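Local atomic coordinates of TetR transcriptional regulator (Chloroflexus aurantiacus, PDB entry 3QBM), a protein that probably binds DNA through an N-terminal helix-turn-helix and regulates transcription as a two-subunit member of the TetR family. Residues A63-V66 and R67-F70; R125-I128 and D129-E133; A189-I192 and T193-R197. All blocks are in the same frame, centred on the assembly; numbering follows the deposited sequence. Where two conformers were deposited one is given.

Interaction 1 of 3, residues A63-V66 and R67-F70; sequences AEKV and RERF
Ala63 O accepts the backbone N-H of Arg67 at the start of two unbroken alpha-helical turns, and the same i to i+4 pattern continues with Glu68 N on Glu64 O, Arg69 N on Lys65 O and Phe70 N on Val66 O. The last of these is 3.0 Å between Phe70 N and Val66 O. On one flank the carboxylate of Glu64 meets the guanidinium of Arg67 in a salt bridge, 2.7 Å from OE1 of Glu64 to NH1 of Arg67. OE1 lies in the guanidinium plane but is approached on its anti side, 25° out of the carboxylate plane. Two bends make this i to i+3 pairing possible: Glu64 turns at chi2 (63°) and Arg67 at chi3 (-61°), which lays the guanidinium back over the preceding turn, one face toward Ala63 O. The other end of the guanidinium, NH2 of Arg67, forms a salt bridge with Glu130, so the group is held between two carboxylates. Glu68 crosses Glu64 at about a right angle, and its OE2 stands 3.7 Å from OE2 of Glu64, the two carboxylate planes perpendicular; this crowding of negative charge is probably eased by Arg67. On the buried side Val66 and Phe70 point the same way, with CG1 of Val66 3.7 Å from CE2 of Phe70, at the edge of the ring. The segment belongs to helix 51-74, which leads from the helix-turn-helix region into the regulatory domain. Here Ala63 and Val66 rest on Val127 and Trp131 of helix 118-144, Phe70 stacks on Phe87 and meets Phe91 edge-to-face in helix 80-92, and Arg69 bonds to Ser93 and Arg97 in the connection that follows that helix.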
ATOM      1  N   ALA A  63       9.817  -8.437 -10.207  1.00 24.03           N
ATOM      2  CA  ALA A  63       8.581  -9.018 -10.728  1.00 24.15           C
ATOM      3  C   ALA A  63       8.743 -10.521 -10.965  1.00 27.41           C
ATOM      4  O   ALA A  63       7.892 -11.300 -10.554  1.00 28.58           O
ATOM      5  CB  ALA A  63       8.123  -8.323 -11.996  1.00 26.32           C
ATOM      6  N   GLU A  64       9.851 -10.929 -11.591  1.00 30.14           N
ATOM      7  CA  GLU A  64      10.103 -12.358 -11.825  1.00 31.70           C
ATOM      8  C   GLU A  64      10.239 -13.117 -10.516  1.00 27.95           C
ATOM      9  O   GLU A  64       9.777 -14.255 -10.392  1.00 31.15           O
ATOM     10  CB  GLU A  64      11.351 -12.570 -12.691  1.00 32.40           C
ATOM     11  CG  GLU A  64      11.716 -14.069 -12.905  1.00 40.00           C
ATOM     12  CD  GLU A  64      10.660 -14.887 -13.651  1.00 52.36           C
ATOM     13  OE1 GLU A  64       9.790 -14.304 -14.350  1.00 52.67           O
ATOM     14  OE2 GLU A  64      10.725 -16.140 -13.558  1.00 55.72           O
ATOM     15  N   LYS A  65      10.860 -12.513  -9.526  1.00 25.02           N
ATOM     16  CA  LYS A  65      11.002 -13.202  -8.251  1.00 25.00           C
ATOM     17  C   LYS A  65       9.643 -13.474  -7.556  1.00 28.20           C
ATOM     18  O   LYS A  65       9.383 -14.564  -7.051  1.00 28.84           O
ATOM     19  CB  LYS A  65      11.842 -12.356  -7.349  1.00 24.80           C
ATOM     20  CG  LYS A  65      12.308 -13.049  -6.099  1.00 37.29           C
ATOM     21  CD  LYS A  65      13.820 -12.901  -5.961  1.00 48.98           C
ATOM     22  CE  LYS A  65      14.524 -13.816  -6.953  1.00 52.20           C
ATOM     23  NZ  LYS A  65      16.000 -13.795  -6.821  1.00 57.34           N
ATOM     24  N   VAL A  66       8.831 -12.435  -7.472  1.00 25.86           N
ATOM     25  CA  VAL A  66       7.453 -12.546  -6.991  1.00 24.97           C
ATOM     26  C   VAL A  66       6.700 -13.666  -7.758  1.00 23.13           C
ATOM     27  O   VAL A  66       6.052 -14.499  -7.142  1.00 22.56           O
ATOM     28  CB  VAL A  66       6.756 -11.169  -7.087  1.00 23.92           C
ATOM     29  CG1 VAL A  66       5.270 -11.282  -6.911  1.00 19.73           C
ATOM     30  CG2 VAL A  66       7.351 -10.200  -6.036  1.00 21.32           C
ATOM     31  N   ARG A  67       6.852 -13.692  -9.077  1.00 25.15           N
ATOM     32  CA  ARG A  67       6.211 -14.667  -9.959  1.00 28.36           C
ATOM     33  C   ARG A  67       6.607 -16.098  -9.573  1.00 29.41           C
ATOM     34  O   ARG A  67       5.730 -16.951  -9.483  1.00 24.60           O
ATOM     35  CB  ARG A  67       6.572 -14.377 -11.424  1.00 30.20           C
ATOM     36  CG  ARG A  67       5.848 -15.176 -12.483  1.00 34.48           C
ATOM     37  CD  ARG A  67       6.188 -14.694 -13.893  1.00 39.70           C
ATOM     38  NE  ARG A  67       5.795 -13.288 -14.066  1.00 42.47           N
ATOM     39  CZ  ARG A  67       6.616 -12.249 -14.288  1.00 52.31           C
ATOM     40  NH1 ARG A  67       7.928 -12.400 -14.429  1.00 50.80           N
ATOM     41  NH2 ARG A  67       6.108 -11.025 -14.404  1.00 52.58           N
ATOM     42  N   GLU A  68       7.910 -16.347  -9.366  1.00 32.30           N
ATOM     43  CA  GLU A  68       8.435 -17.679  -8.953  1.00 35.43           C
ATOM     44  C   GLU A  68       7.816 -18.149  -7.621  1.00 32.92           C
ATOM     45  O   GLU A  68       7.478 -19.321  -7.431  1.00 32.12           O
ATOM     46  CB  GLU A  68       9.979 -17.639  -8.786  1.00 37.20           C
ATOM     47  CG  GLU A  68      10.786 -17.530 -10.096  1.00 45.52           C
ATOM     48  CD  GLU A  68      12.314 -17.252  -9.923  1.00 51.01           C
ATOM     49  OE1 GLU A  68      12.813 -16.957  -8.803  1.00 41.05           O
ATOM     50  OE2 GLU A  68      13.018 -17.311 -10.959  1.00 54.19           O
ATOM     51  N   ARG A  69       7.732 -17.215  -6.690  1.00 30.58           N
ATOM     52  CA  ARG A  69       7.200 -17.423  -5.359  1.00 29.45           C
ATOM     53  C   ARG A  69       5.683 -17.812  -5.418  1.00 28.18           C
ATOM     54  O   ARG A  69       5.223 -18.748  -4.728  1.00 24.87           O
ATOM     55  CB  ARG A  69       7.456 -16.120  -4.605  1.00 32.88           C
ATOM     56  CG  ARG A  69       7.128 -16.041  -3.153  1.00 27.16           C
ATOM     57  CD  ARG A  69       8.228 -16.523  -2.242  1.00 32.94           C
ATOM     58  NE  ARG A  69       7.693 -16.495  -0.879  1.00 32.02           N
ATOM     59  CZ  ARG A  69       8.082 -15.666   0.074  1.00 20.40           C
ATOM     60  NH1 ARG A  69       9.100 -14.839  -0.141  1.00 26.67           N
ATOM     61  NH2 ARG A  69       7.501 -15.714   1.272  1.00 21.94           N
ATOM     62  N   PHE A  70       4.899 -17.114  -6.241  1.00 23.60           N
ATOM     63  CA  PHE A  70       3.505 -17.542  -6.453  1.00 21.02           C
ATOM     64  C   PHE A  70       3.414 -18.867  -7.178  1.00 20.88           C
ATOM     65  O   PHE A  70       2.587 -19.704  -6.870  1.00 22.39           O
ATOM     66  CB  PHE A  70       2.694 -16.477  -7.179  1.00 21.89           C
ATOM     67  CG  PHE A  70       2.250 -15.378  -6.271  1.00 16.71           C
ATOM     68  CD1 PHE A  70       1.173 -15.567  -5.407  1.00 13.99           C
ATOM     69  CD2 PHE A  70       2.941 -14.191  -6.202  1.00 19.67           C
ATOM     70  CE1 PHE A  70       0.780 -14.600  -4.554  1.00 13.57           C
ATOM     71  CE2 PHE A  70       2.540 -13.202  -5.331  1.00 20.06           C
ATOM     72  CZ  PHE A  70       1.471 -13.403  -4.504  1.00 18.38           C
TER

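Interaction 2 of 3, residues R125-I128 and D129-E133; sequences RAVI and DEWRE
OD2 of Asp129 and NE of Arg125 share a water that ties together side chains one helical turn apart. The water accepts from NE of Arg125 at 2.6 Å and donates to OD2 of Asp129 at 2.8 Å; it lies in the guanidinium plane, at the edge. Directly, the two charges stay 4.2 Å apart between NE of Arg125 and OD2 of Asp129, with the guanidinium and carboxylate planes turned 70° from each other. The other oxygen, OD1 of Asp129, forms a salt bridge with NH1 of Arg132, although the hydrogen bond within it is weak, and NH2 of Arg132 goes on to Asp155 in helix 154-175. Asp129 therefore has a positively charged neighbour on the turn before and another three residues on. All this lies on helix 118-144, a long helix of the TetR-type ligand-binding and dimerisation domain, where Arg125, Ile128, Asp129 and Arg132 also pack against Leu171 and Leu175 of the second subunit. Around the helix from these charges, Val127 meets Trp131 by a CH-pi contact: CG1 of Val127 sits over the six-membered ring, 4.0 Å from its centroid and 28° off the normal. With chi1 of 173°, Val127 sets CG1 anti to its own N and beside the carbonyl carbon, leaning it toward the indole on the next turn. In one of its two conformers Glu130 brings OE1 to 3.8 Å from CG2 of Val127, and that carboxylate is anchored by Arg67. Trp131 continues into an aromatic cluster, meeting Phe87 and Phe91 edge-to-face and touching Ile106 and Ile162.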
ATOM      1  N   ARG A 125       1.307  -2.400 -13.058  1.00 16.48           N
ATOM      2  CA  ARG A 125      -0.025  -2.781 -13.541  1.00 19.05           C
ATOM      3  C   ARG A 125      -0.014  -4.148 -14.208  1.00 18.66           C
ATOM      4  O   ARG A 125      -0.921  -4.949 -13.998  1.00 17.24           O
ATOM      5  CB  ARG A 125      -0.627  -1.699 -14.441  1.00 15.07           C
ATOM      6  CG  ARG A 125      -1.953  -2.048 -15.081  1.00 25.31           C
ATOM      7  CD  ARG A 125      -2.502  -0.805 -15.779  1.00 34.43           C
ATOM      8  NE  ARG A 125      -3.898  -0.951 -16.164  1.00 37.69           N
ATOM      9  CZ  ARG A 125      -4.669   0.038 -16.606  1.00 39.53           C
ATOM     10  NH1 ARG A 125      -4.202   1.278 -16.727  1.00 45.26           N
ATOM     11  NH2 ARG A 125      -5.927  -0.215 -16.922  1.00 43.39           N
ATOM     12  N   ALA A 126       1.021  -4.419 -14.996  1.00 19.65           N
ATOM     13  CA  ALA A 126       1.170  -5.723 -15.649  1.00 19.00           C
ATOM     14  C   ALA A 126       1.238  -6.872 -14.607  1.00 20.53           C
ATOM     15  O   ALA A 126       0.610  -7.924 -14.795  1.00 19.29           O
ATOM     16  CB  ALA A 126       2.395  -5.715 -16.561  1.00 20.90           C
ATOM     17  N   VAL A 127       1.944  -6.665 -13.499  1.00 17.58           N
ATOM     18  CA  VAL A 127       1.983  -7.691 -12.446  1.00 19.58           C
ATOM     19  C   VAL A 127       0.620  -7.899 -11.806  1.00 18.61           C
ATOM     20  O   VAL A 127       0.182  -9.059 -11.656  1.00 17.09           O
ATOM     21  CB  VAL A 127       3.065  -7.486 -11.375  1.00 20.23           C
ATOM     22  CG1 VAL A 127       2.883  -8.534 -10.209  1.00 17.79           C
ATOM     23  CG2 VAL A 127       4.470  -7.577 -12.025  1.00 20.35           C
ATOM     24  N   ILE A 128      -0.055  -6.808 -11.451  1.00 18.53           N
ATOM     25  CA  ILE A 128      -1.400  -6.884 -10.882  1.00 17.07           C
ATOM     26  C   ILE A 128      -2.331  -7.598 -11.884  1.00 18.54           C
ATOM     27  O   ILE A 128      -3.122  -8.429 -11.495  1.00 14.01           O
ATOM     28  CB  ILE A 128      -1.928  -5.503 -10.510  1.00 17.73           C
ATOM     29  CG1 ILE A 128      -1.104  -4.935  -9.318  1.00 17.99           C
ATOM     30  CG2 ILE A 128      -3.421  -5.524 -10.195  1.00 14.55           C
ATOM     31  CD1 ILE A 128      -1.218  -3.456  -9.188  1.00 23.87           C
ATOM     32  N   ASP A 129      -2.203  -7.293 -13.175  1.00 17.22           N
ATOM     33  CA  ASP A 129      -3.012  -7.972 -14.193  1.00 19.25           C
ATOM     34  C   ASP A 129      -2.714  -9.462 -14.320  1.00 18.21           C
ATOM     35  O   ASP A 129      -3.613 -10.237 -14.613  1.00 19.44           O
ATOM     36  CB  ASP A 129      -2.967  -7.234 -15.535  1.00 16.70           C
ATOM     37  CG  ASP A 129      -3.757  -5.929 -15.499  1.00 24.43           C
ATOM     38  OD1 ASP A 129      -4.515  -5.700 -14.532  1.00 21.67           O
ATOM     39  OD2 ASP A 129      -3.611  -5.107 -16.422  1.00 23.42           O
ATOM     40  N   GLU A 130      -1.484  -9.882 -14.051  1.00 16.94           N
ATOM     41  CA  GLU A 130      -1.166 -11.326 -14.039  0.60 19.01           C
ATOM     42  C   GLU A 130      -1.906 -11.996 -12.888  1.00 16.44           C
ATOM     43  O   GLU A 130      -2.494 -13.067 -13.063  1.00 16.59           O
ATOM     44  CB  GLU A 130       0.318 -11.625 -13.830  0.60 17.84           C
ATOM     45  CG  GLU A 130       1.294 -11.066 -14.807  0.60 24.05           C
ATOM     46  CD  GLU A 130       2.705 -11.469 -14.418  0.60 28.48           C
ATOM     47  OE1 GLU A 130       3.524 -10.579 -14.097  0.60 35.05           O
ATOM     48  OE2 GLU A 130       2.983 -12.689 -14.366  0.60 22.52           O
ATOM     49  N   TRP A 131      -1.841 -11.387 -11.687  1.00 17.13           N
ATOM     50  CA  TRP A 131      -2.576 -11.919 -10.515  1.00 15.42           C
ATOM     51  C   TRP A 131      -4.084 -12.019 -10.798  1.00 15.62           C
ATOM     52  O   TRP A 131      -4.731 -13.002 -10.475  1.00 18.90           O
ATOM     53  CB  TRP A 131      -2.358 -11.032  -9.258  1.00 14.87           C
ATOM     54  CG  TRP A 131      -0.941 -10.976  -8.780  1.00 13.58           C
ATOM     55  CD1 TRP A 131       0.061 -11.888  -9.024  1.00 18.95           C
ATOM     56  CD2 TRP A 131      -0.383 -10.007  -7.887  1.00 13.70           C
ATOM     57  NE1 TRP A 131       1.203 -11.509  -8.379  1.00 20.93           N
ATOM     58  CE2 TRP A 131       0.955 -10.372  -7.655  1.00 19.95           C
ATOM     59  CE3 TRP A 131      -0.892  -8.874  -7.252  1.00 16.26           C
ATOM     60  CZ2 TRP A 131       1.810  -9.621  -6.841  1.00 19.51           C
ATOM     61  CZ3 TRP A 131      -0.042  -8.113  -6.460  1.00 15.96           C
ATOM     62  CH2 TRP A 131       1.304  -8.506  -6.260  1.00 17.14           C
ATOM     63  N   ARG A 132      -4.645 -10.972 -11.377  1.00 13.66           N
ATOM     64  CA  ARG A 132      -6.050 -10.966 -11.737  1.00 15.52           C
ATOM     65  C   ARG A 132      -6.391 -12.093 -12.742  1.00 16.12           C
ATOM     66  O   ARG A 132      -7.418 -12.783 -12.594  1.00 16.02           O
ATOM     67  CB  ARG A 132      -6.419  -9.604 -12.349  1.00 15.31           C
ATOM     68  CG  ARG A 132      -6.418  -8.497 -11.369  1.00 15.94           C
ATOM     69  CD  ARG A 132      -6.507  -7.138 -12.012  1.00 14.64           C
ATOM     70  NE  ARG A 132      -7.846  -6.811 -12.486  1.00 15.74           N
ATOM     71  CZ  ARG A 132      -8.134  -5.705 -13.171  1.00 20.87           C
ATOM     72  NH1 ARG A 132      -7.181  -4.809 -13.478  1.00 22.78           N
ATOM     73  NH2 ARG A 132      -9.386  -5.469 -13.521  1.00 20.59           N
ATOM     74  N   GLU A 133      -5.551 -12.252 -13.760  1.00 16.24           N
ATOM     75  CA  GLU A 133      -5.751 -13.338 -14.727  1.00 19.38           C
ATOM     76  C   GLU A 133      -5.668 -14.725 -14.040  1.00 19.36           C
ATOM     77  O   GLU A 133      -6.450 -15.611 -14.353  1.00 16.27           O
ATOM     78  CB  GLU A 133      -4.748 -13.260 -15.872  1.00 21.33           C
ATOM     79  CG  GLU A 133      -5.040 -14.226 -17.048  1.00 30.56           C
ATOM     80  CD  GLU A 133      -6.199 -13.764 -17.972  1.00 47.73           C
ATOM     81  OE1 GLU A 133      -7.367 -13.654 -17.519  1.00 45.67           O
ATOM     82  OE2 GLU A 133      -5.933 -13.528 -19.184  1.00 55.55           O
TER
HETATM   83  O   HOH W   1      -5.511  -3.045 -16.285  1.00 40.30           O

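Interaction 3 of 3, residues A189-I192 and T193-R197; sequences ATYI and TQQVR
Ile192, Tyr191 and Thr193 carry most of this contact at the C-terminal end of helix 179-196. The carbonyl oxygen of Ile192 is gripped twice, by Val196 N at 3.0 Å and by Arg197 N at 2.9 Å. The bond from Arg197 is an i to i+5, pi-type one and runs nearly straight onto the carbonyl (C=O...N 170°), whereas Val196 N comes in far more bent; the helix widens here in its last turn. On the side-chain side, Ile192 and Val196 lie side by side, with CG2 of Ile192 4.1 Å from CB of Val196. Tyr191 meets Gln195 more closely. The amide crosses the tyrosine at about a right angle, its plane 74° from that of the ring, and NE2 of Gln195 sits at the ring edge, 3.6 Å from CD1 of Tyr191. Thr193 turns back on the preceding helical turn: with chi1 at -61° its OG1 stands beside its own N, from where it donates to Ala189 O at 2.7 Å. Thr193 N bonds to that same oxygen, and the two donors reach it from opposite faces of the carbonyl plane; the hydroxyl thus spends its proton within the helix. Separately, in one conformer, Gln194 lies alongside Thr190, its NE2 3.5 Å from CG2 of Thr190. Ile192 is wedged against Val81 and Ile84 of helix 80-92 and Ile161 of helix 154-175, while Val196 rests on Ile148 and Val152 of the loop before the latter. Tyr191 packs on Leu157 and Leu160 of helix 154-175 and meets His187 of the second subunit edge-to-face.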
ATOM      1  N   ALA A 189      -9.950 -16.363   3.686  1.00 13.53           N
ATOM      2  CA  ALA A 189     -10.078 -17.801   3.581  1.00 11.53           C
ATOM      3  C   ALA A 189     -11.462 -18.237   4.032  1.00 13.45           C
ATOM      4  O   ALA A 189     -12.086 -19.108   3.410  1.00 11.09           O
ATOM      5  CB  ALA A 189      -8.987 -18.506   4.400  1.00 12.64           C
ATOM      6  N   THR A 190     -11.945 -17.616   5.108  1.00 13.52           N
ATOM      7  CA  THR A 190     -13.233 -17.951   5.685  1.00 12.07           C
ATOM      8  C   THR A 190     -14.333 -17.484   4.727  1.00 12.06           C
ATOM      9  O   THR A 190     -15.258 -18.249   4.401  1.00 12.67           O
ATOM     10  CB  THR A 190     -13.386 -17.350   7.093  1.00 17.53           C
ATOM     11  OG1 THR A 190     -12.362 -17.879   7.942  1.00 16.20           O
ATOM     12  CG2 THR A 190     -14.741 -17.705   7.669  1.00 18.68           C
ATOM     13  N   TYR A 191     -14.207 -16.261   4.218  1.00 13.24           N
ATOM     14  CA  TYR A 191     -15.187 -15.720   3.267  1.00 10.89           C
ATOM     15  C   TYR A 191     -15.280 -16.596   2.009  1.00 14.10           C
ATOM     16  O   TYR A 191     -16.371 -16.973   1.576  1.00 14.40           O
ATOM     17  CB  TYR A 191     -14.823 -14.284   2.898  1.00 13.35           C
ATOM     18  CG  TYR A 191     -15.491 -13.784   1.652  1.00 11.39           C
ATOM     19  CD1 TYR A 191     -16.878 -13.526   1.632  1.00 21.32           C
ATOM     20  CD2 TYR A 191     -14.752 -13.504   0.481  1.00 20.39           C
ATOM     21  CE1 TYR A 191     -17.494 -13.038   0.467  1.00 27.17           C
ATOM     22  CE2 TYR A 191     -15.367 -13.023  -0.663  1.00 21.02           C
ATOM     23  CZ  TYR A 191     -16.741 -12.798  -0.662  1.00 28.90           C
ATOM     24  OH  TYR A 191     -17.362 -12.307  -1.799  1.00 31.71           O
ATOM     25  N   ILE A 192     -14.127 -16.945   1.455  1.00 10.91           N
ATOM     26  CA  ILE A 192     -14.064 -17.792   0.246  1.00 10.80           C
ATOM     27  C   ILE A 192     -14.631 -19.191   0.527  1.00 13.58           C
ATOM     28  O   ILE A 192     -15.451 -19.727  -0.231  1.00 14.21           O
ATOM     29  CB  ILE A 192     -12.631 -17.815  -0.317  1.00 14.16           C
ATOM     30  CG1 ILE A 192     -12.262 -16.459  -0.893  1.00 15.39           C
ATOM     31  CG2 ILE A 192     -12.488 -18.888  -1.399  1.00 15.38           C
ATOM     32  CD1 ILE A 192     -10.758 -16.323  -1.098  1.00 11.67           C
ATOM     33  N   THR A 193     -14.258 -19.787   1.643  1.00 14.87           N
ATOM     34  CA  THR A 193     -14.771 -21.119   1.963  1.00 14.66           C
ATOM     35  C   THR A 193     -16.293 -21.132   2.204  1.00 16.16           C
ATOM     36  O   THR A 193     -17.006 -22.074   1.791  1.00 15.78           O
ATOM     37  CB  THR A 193     -14.069 -21.642   3.218  1.00 15.95           C
ATOM     38  OG1 THR A 193     -12.672 -21.729   2.947  1.00 15.35           O
ATOM     39  CG2 THR A 193     -14.612 -23.013   3.631  1.00 20.37           C
ATOM     40  N   GLN A 194     -16.804 -20.061   2.812  1.00 16.53           N
ATOM     41  CA  GLN A 194     -18.213 -19.987   3.176  0.50 17.37           C
ATOM     42  C   GLN A 194     -19.125 -19.521   2.048  1.00 17.92           C
ATOM     43  O   GLN A 194     -20.242 -20.010   1.917  1.00 18.94           O
ATOM     44  CB  GLN A 194     -18.419 -19.073   4.404  0.50 17.43           C
ATOM     45  CG  GLN A 194     -17.838 -19.641   5.684  0.50 20.18           C
ATOM     46  CD  GLN A 194     -18.088 -18.768   6.899  0.50 17.97           C
ATOM     47  OE1 GLN A 194     -18.489 -17.605   6.783  0.50 18.18           O
ATOM     48  NE2 GLN A 194     -17.827 -19.322   8.083  0.50 22.24           N
ATOM     49  N   GLN A 195     -18.648 -18.576   1.233  1.00 16.05           N
ATOM     50  CA  GLN A 195     -19.481 -17.938   0.220  1.00 16.35           C
ATOM     51  C   GLN A 195     -19.117 -18.126  -1.247  1.00 17.52           C
ATOM     52  O   GLN A 195     -19.936 -17.863  -2.092  1.00 18.90           O
ATOM     53  CB  GLN A 195     -19.561 -16.423   0.499  1.00 16.92           C
ATOM     54  CG  GLN A 195     -20.031 -16.089   1.920  1.00 17.67           C
ATOM     55  CD  GLN A 195     -20.415 -14.627   2.110  1.00 24.40           C
ATOM     56  OE1 GLN A 195     -21.067 -14.031   1.249  1.00 25.35           O
ATOM     57  NE2 GLN A 195     -20.068 -14.061   3.259  1.00 29.57           N
ATOM     58  N   VAL A 196     -17.890 -18.538  -1.549  1.00 15.30           N
ATOM     59  CA  VAL A 196     -17.443 -18.742  -2.919  1.00 13.13           C
ATOM     60  C   VAL A 196     -17.436 -20.231  -3.273  1.00 15.42           C
ATOM     61  O   VAL A 196     -17.890 -20.618  -4.380  1.00 16.43           O
ATOM     62  CB  VAL A 196     -16.088 -18.091  -3.125  1.00 13.19           C
ATOM     63  CG1 VAL A 196     -15.421 -18.506  -4.466  1.00 14.71           C
ATOM     64  CG2 VAL A 196     -16.227 -16.552  -3.059  1.00 17.63           C
ATOM     65  N   ARG A 197     -16.966 -21.066  -2.340  1.00 11.87           N
ATOM     66  CA  ARG A 197     -16.893 -22.496  -2.530  1.00 13.62           C
ATOM     67  C   ARG A 197     -18.298 -23.083  -2.572  1.00 18.02           C
ATOM     68  O   ARG A 197     -19.127 -22.803  -1.705  1.00 16.40           O
ATOM     69  CB  ARG A 197     -16.130 -23.138  -1.374  1.00 14.20           C
ATOM     70  CG  ARG A 197     -15.830 -24.624  -1.500  1.00 15.28           C
ATOM     71  CD  ARG A 197     -14.822 -25.051  -0.448  1.00 20.98           C
ATOM     72  NE  ARG A 197     -14.450 -26.456  -0.620  1.00 26.09           N
ATOM     73  CZ  ARG A 197     -13.211 -26.950  -0.501  1.00 26.68           C
ATOM     74  NH1 ARG A 197     -12.190 -26.173  -0.167  1.00 32.28           N
ATOM     75  NH2 ARG A 197     -12.996 -28.237  -0.736  1.00 35.46           N
TER

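How the interactions relate
Interactions 1 and 2 face each other across the packing of helix 51-74 on helix 118-144, their centres 12 Å apart. The salt bridge from NH2 of Arg67 to OE1 of Glu130 measures 2.6 Å, and beside it CB of Ala63 lies 3.7 Å from CG2 of Val127 and CG1 of Val66 3.8 Å from CZ2 of Trp131. Interaction 3 is remote: its centre is 26 Å from that of interaction 1 and 22 Å from that of interaction 2. Interactions 2 and 3 both reach the second subunit. The side chain of Ile128 is about 9 Å from those of the magnesium-site residues Ile111 and Asp114.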